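Local coordinates for protein alginate lyase, family PL7 (Zobellia galactanivorans, PDB 3ZPY) that probably cleaves the brown-algal polysaccharide alginate by beta-elimination, this chain being the catalytic domain of the longer AlyA1 protein, at residues S26-Y31 and R64-S69; Q123-S128 and V136-R141. All blocks are in the same frame, centred on the assembly; numbering follows the deposited sequence.

Contact 1: residues S26-Y31 and R64-S69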
# COMPACT_ATOMS: atom_id res chain seq x y z
N SER A 26 17.50 11.34 2.54
CA SER A 26 16.98 11.97 1.32
C SER A 26 17.69 11.45 0.06
O SER A 26 17.15 11.58 -1.04
CB SER A 26 17.10 13.49 1.42
OG SER A 26 18.44 13.75 1.73
N SER A 27 18.88 10.83 0.25
CA SER A 27 19.68 10.32 -0.88
C SER A 27 19.50 8.81 -1.16
O SER A 27 20.13 8.29 -2.13
CB SER A 27 21.16 10.59 -0.65
OG SER A 27 21.74 9.63 0.23
N ALA A 28 18.71 8.08 -0.36
CA ALA A 28 18.39 6.68 -0.68
C ALA A 28 17.77 6.57 -2.07
O ALA A 28 17.14 7.51 -2.60
CB ALA A 28 17.47 6.09 0.40
N THR A 29 17.95 5.43 -2.69
CA THR A 29 17.63 5.26 -4.11
C THR A 29 16.44 4.31 -4.21
O THR A 29 16.48 3.17 -3.74
CB THR A 29 18.83 4.69 -4.88
OG1 THR A 29 19.97 5.56 -4.72
CG2 THR A 29 18.53 4.63 -6.40
N TYR A 30 15.36 4.77 -4.84
CA TYR A 30 14.19 3.96 -5.07
C TYR A 30 14.38 3.00 -6.26
O TYR A 30 14.92 3.39 -7.32
CB TYR A 30 13.01 4.90 -5.35
CG TYR A 30 11.69 4.18 -5.55
CD1 TYR A 30 11.16 3.36 -4.55
CD2 TYR A 30 11.00 4.29 -6.71
CE1 TYR A 30 9.99 2.67 -4.72
CE2 TYR A 30 9.82 3.64 -6.90
CZ TYR A 30 9.31 2.84 -5.89
OH TYR A 30 8.13 2.17 -6.11
N TYR A 31 13.85 1.81 -6.11
CA TYR A 31 13.72 0.82 -7.19
C TYR A 31 12.32 0.33 -7.27
O TYR A 31 11.81 -0.31 -6.34
CB TYR A 31 14.62 -0.42 -6.94
CG TYR A 31 16.06 -0.13 -7.24
CD1 TYR A 31 16.87 0.54 -6.29
CD2 TYR A 31 16.61 -0.50 -8.46
CE1 TYR A 31 18.21 0.83 -6.58
CE2 TYR A 31 17.95 -0.23 -8.75
CZ TYR A 31 18.75 0.43 -7.81
OH TYR A 31 20.05 0.73 -8.10
N ARG A 64 9.54 9.43 6.05
CA ARG A 64 9.30 10.80 5.55
C ARG A 64 10.57 11.26 4.85
O ARG A 64 11.70 11.10 5.36
CB ARG A 64 9.10 11.67 6.81
CG ARG A 64 8.71 13.15 6.54
CD ARG A 64 8.56 13.86 7.88
NE ARG A 64 7.86 15.16 7.78
CZ ARG A 64 8.45 16.35 7.78
NH1 ARG A 64 9.76 16.49 7.67
NH2 ARG A 64 7.70 17.44 7.86
N GLY A 65 10.40 11.84 3.63
CA GLY A 65 11.57 12.43 2.92
C GLY A 65 12.52 11.39 2.31
O GLY A 65 13.53 11.80 1.81
N LEU A 66 12.19 10.07 2.40
CA LEU A 66 13.04 9.04 1.87
C LEU A 66 13.19 9.24 0.36
O LEU A 66 12.20 9.27 -0.40
CB LEU A 66 12.45 7.71 2.17
CG LEU A 66 13.27 6.42 1.86
CD1 LEU A 66 14.59 6.40 2.65
CD2 LEU A 66 12.49 5.10 2.05
N GLY A 67 14.43 9.33 -0.10
CA GLY A 67 14.65 9.52 -1.52
C GLY A 67 14.20 10.92 -2.02
O GLY A 67 14.07 11.11 -3.22
N GLY A 68 13.93 11.87 -1.12
CA GLY A 68 13.31 13.18 -1.44
C GLY A 68 14.17 13.97 -2.36
O GLY A 68 13.67 14.91 -3.02
N SER A 69 15.47 13.65 -2.38
CA SER A 69 16.40 14.34 -3.29
C SER A 69 16.13 14.10 -4.77
O SER A 69 16.27 15.02 -5.63
CB SER A 69 17.85 13.93 -3.00
OG SER A 69 18.30 14.70 -1.91
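Leu-66 starts out pointing away from Ala-28, but with CG anti to the backbone N (chi1 -172°) and a further bend at chi2 its CD1 swings round to the Ala-28 methyl, CB to CD1 3.7 Å. In Ser-69 the hydroxyl lies beside its own backbone N (chi1 -82°), which brings OG alongside Ser-26, 3.7 Å from Ser-26 CB. It stands near the Ser-26 carbonyl at too poor an angle for a hydrogen bond; that oxygen takes instead the backbone N-H of Ser-69, N to O 3.0 Å, with the donor tilted 25° from the carbonyl plane. The chain at 65-68 forms a type II beta turn, closed by Gly-68 N to Gly-65 O at 3.0 Å, and the turn rests against the loop leading into strand 29-31. Gly-67 holds its third position with the positive phi that favours glycine, and its bare CA comes 3.4 Å from Ala-28 O in a C-H...O contact. A second such contact runs the other way, from Ser-26 CA to Gly-65 O at 3.5 Å. In the beta jelly roll of PL7 lyases this links two sheets, because the turn follows strand 58-63 of one while strand 29-31 pairs with 15-21 in the other. Phe-20 and Tyr-50 touch both Ala-28 and Leu-66, enlarging this small apolar patch. Gly-67 also has a backbone hydrogen bond with Gly-25.

Contact 2: residues Q123-S128 and V136-R141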
# COMPACT_ATOMS: atom_id res chain seq x y z
N GLN A 123 -4.06 -0.96 -1.63
CA GLN A 123 -4.59 -0.17 -2.74
C GLN A 123 -5.12 -1.03 -3.86
O GLN A 123 -4.66 -2.16 -4.03
CB GLN A 123 -3.53 0.70 -3.43
CG GLN A 123 -2.65 1.63 -2.61
CD GLN A 123 -1.48 2.04 -3.54
OE1 GLN A 123 -0.32 1.82 -3.17
NE2 GLN A 123 -1.77 2.51 -4.70
N ILE A 124 -6.04 -0.41 -4.67
CA ILE A 124 -6.19 -0.79 -6.03
C ILE A 124 -5.71 0.39 -6.90
O ILE A 124 -6.14 1.54 -6.69
CB ILE A 124 -7.70 -1.08 -6.41
CG1 ILE A 124 -8.21 -2.24 -5.53
CG2 ILE A 124 -7.86 -1.42 -7.92
CD1 ILE A 124 -9.73 -2.34 -5.48
N HIS A 125 -4.84 0.07 -7.86
CA HIS A 125 -4.38 1.08 -8.80
C HIS A 125 -4.93 0.80 -10.16
O HIS A 125 -4.90 -0.35 -10.63
CB HIS A 125 -2.83 1.16 -8.75
CG HIS A 125 -2.31 2.38 -9.47
ND1 HIS A 125 -2.26 3.63 -8.90
CD2 HIS A 125 -1.91 2.55 -10.76
CE1 HIS A 125 -1.78 4.51 -9.79
NE2 HIS A 125 -1.57 3.85 -10.93
N GLY A 126 -5.35 1.88 -10.88
CA GLY A 126 -5.88 1.71 -12.22
C GLY A 126 -5.03 2.41 -13.26
O GLY A 126 -3.89 2.79 -12.99
N PRO A 127 -5.54 2.51 -14.48
CA PRO A 127 -4.80 3.13 -15.56
C PRO A 127 -4.63 4.64 -15.35
O PRO A 127 -5.55 5.33 -14.80
CB PRO A 127 -5.69 2.85 -16.82
CG PRO A 127 -7.11 2.81 -16.21
CD PRO A 127 -6.90 2.08 -14.87
N SER A 128 -3.48 5.20 -15.75
CA SER A 128 -3.37 6.64 -15.69
C SER A 128 -4.41 7.35 -16.54
O SER A 128 -4.88 8.43 -16.13
CB SER A 128 -1.97 7.12 -16.02
OG SER A 128 -1.59 6.61 -17.28
N VAL A 136 -7.84 7.68 -13.94
CA VAL A 136 -8.23 6.84 -12.81
C VAL A 136 -7.13 6.89 -11.72
O VAL A 136 -7.41 7.26 -10.56
CB VAL A 136 -8.53 5.44 -13.28
CG1 VAL A 136 -8.88 4.58 -12.08
CG2 VAL A 136 -9.69 5.45 -14.28
N ASP A 137 -5.88 6.59 -12.09
CA ASP A 137 -4.75 6.53 -11.15
C ASP A 137 -5.13 5.61 -9.96
O ASP A 137 -5.69 4.52 -10.25
CB ASP A 137 -4.28 7.92 -10.74
CG ASP A 137 -3.61 8.69 -11.87
OD1 ASP A 137 -2.86 8.14 -12.73
OD2 ASP A 137 -3.85 9.91 -11.88
N ASP A 138 -4.88 5.95 -8.68
CA ASP A 138 -5.36 5.08 -7.59
C ASP A 138 -6.87 5.04 -7.58
O ASP A 138 -7.53 6.05 -7.44
CB ASP A 138 -4.94 5.60 -6.22
CG ASP A 138 -3.42 5.59 -6.00
OD1 ASP A 138 -2.67 4.88 -6.69
OD2 ASP A 138 -2.94 6.39 -5.13
N VAL A 139 -7.41 3.81 -7.66
CA VAL A 139 -8.86 3.56 -7.54
C VAL A 139 -9.28 3.72 -6.08
O VAL A 139 -10.27 4.36 -5.75
CB VAL A 139 -9.22 2.17 -8.07
CG1 VAL A 139 -10.64 1.80 -7.76
CG2 VAL A 139 -8.93 2.07 -9.57
N VAL A 140 -8.49 3.08 -5.19
CA VAL A 140 -8.77 3.22 -3.70
C VAL A 140 -7.44 3.10 -2.99
O VAL A 140 -6.57 2.31 -3.42
CB VAL A 140 -9.83 2.18 -3.21
CG1 VAL A 140 -9.28 0.73 -3.22
CG2 VAL A 140 -10.33 2.54 -1.79
N ARG A 141 -7.32 3.89 -1.94
CA ARG A 141 -6.25 3.78 -0.95
C ARG A 141 -6.88 3.54 0.41
O ARG A 141 -7.70 4.34 0.86
CB ARG A 141 -5.45 5.06 -0.92
CG ARG A 141 -4.54 5.22 -2.13
CD ARG A 141 -3.45 6.29 -1.88
NE ARG A 141 -3.98 7.59 -1.44
CZ ARG A 141 -4.45 8.51 -2.27
NH1 ARG A 141 -4.54 8.29 -3.57
NH2 ARG A 141 -4.91 9.67 -1.78
O HOH W 1 -0.92 5.36 -13.11
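The Gln-Ile-His sequence at 123-125, a signature of PL7 alginate lyases that in relatives lines the substrate groove, pairs here with Asp-138, Val-140 and Arg-141 on the antiparallel neighbouring strand. A classic beta bulge interrupts the pairing: the N-H groups of Val-139 and Val-140 both bond to Ile-124 O, at 2.8 Å and 3.2 Å from N to O. On the face carrying Ile-124 and Val-140, Ile-124 CD1 packs on Val-140 CG1, while Val-139, at the bulge, turns its CB toward Ile-124 CG2. His-125 has CG anti to the backbone N (chi1 -167°), a setting that carries the imidazole over the Asp-137 peptide and brings its edge to Asp-138. ND1 donates to Asp-138 OD1 over 2.6 Å; the acceptor lies in the ring plane and uses its anti lone pair, with the carboxylate turned 75° from the ring. Asp-138 OD2 takes Arg-141 NH1 at 2.9 Å in a salt bridge, also on the anti lone pair, and Arg-141 NH2 has a second partner in Glu-165. Farther on, Gly-126 N bonds to Asp-137 O. A phenylalanine in place of His-125 would probably leave Asp-138 OD1 without its ring N-H and a water at NE2 without its nitrogen partner. With ND1 committed as a donor and Arg-141 holding the other carboxylate oxygen, the imidazole's rotation is fixed and NE2 is presented to that water, 2.7 Å away.

From the N terminus, strand 15-21 turns back into strand 29-31, and the loop entering that strand is met by residues 64-69, which follow strand 58-63. Contact 1 thus closes a loop of about thirty residues and ties loops belonging to the two sheets together. The chain then runs through strands 76-83 and 96-107 before contact 2, which closes the connection of twelve residues between strands 117-125 and 138-146. The two loops follow one another, neither nesting nor crossing. The centres of contact 1 and contact 2 lie about 23 Å apart, and the two do not touch. Both reach the larger sheet, whose strand 76-83 pairs with 15-21 and, through 216-219 and 221-223, connects to 117-125.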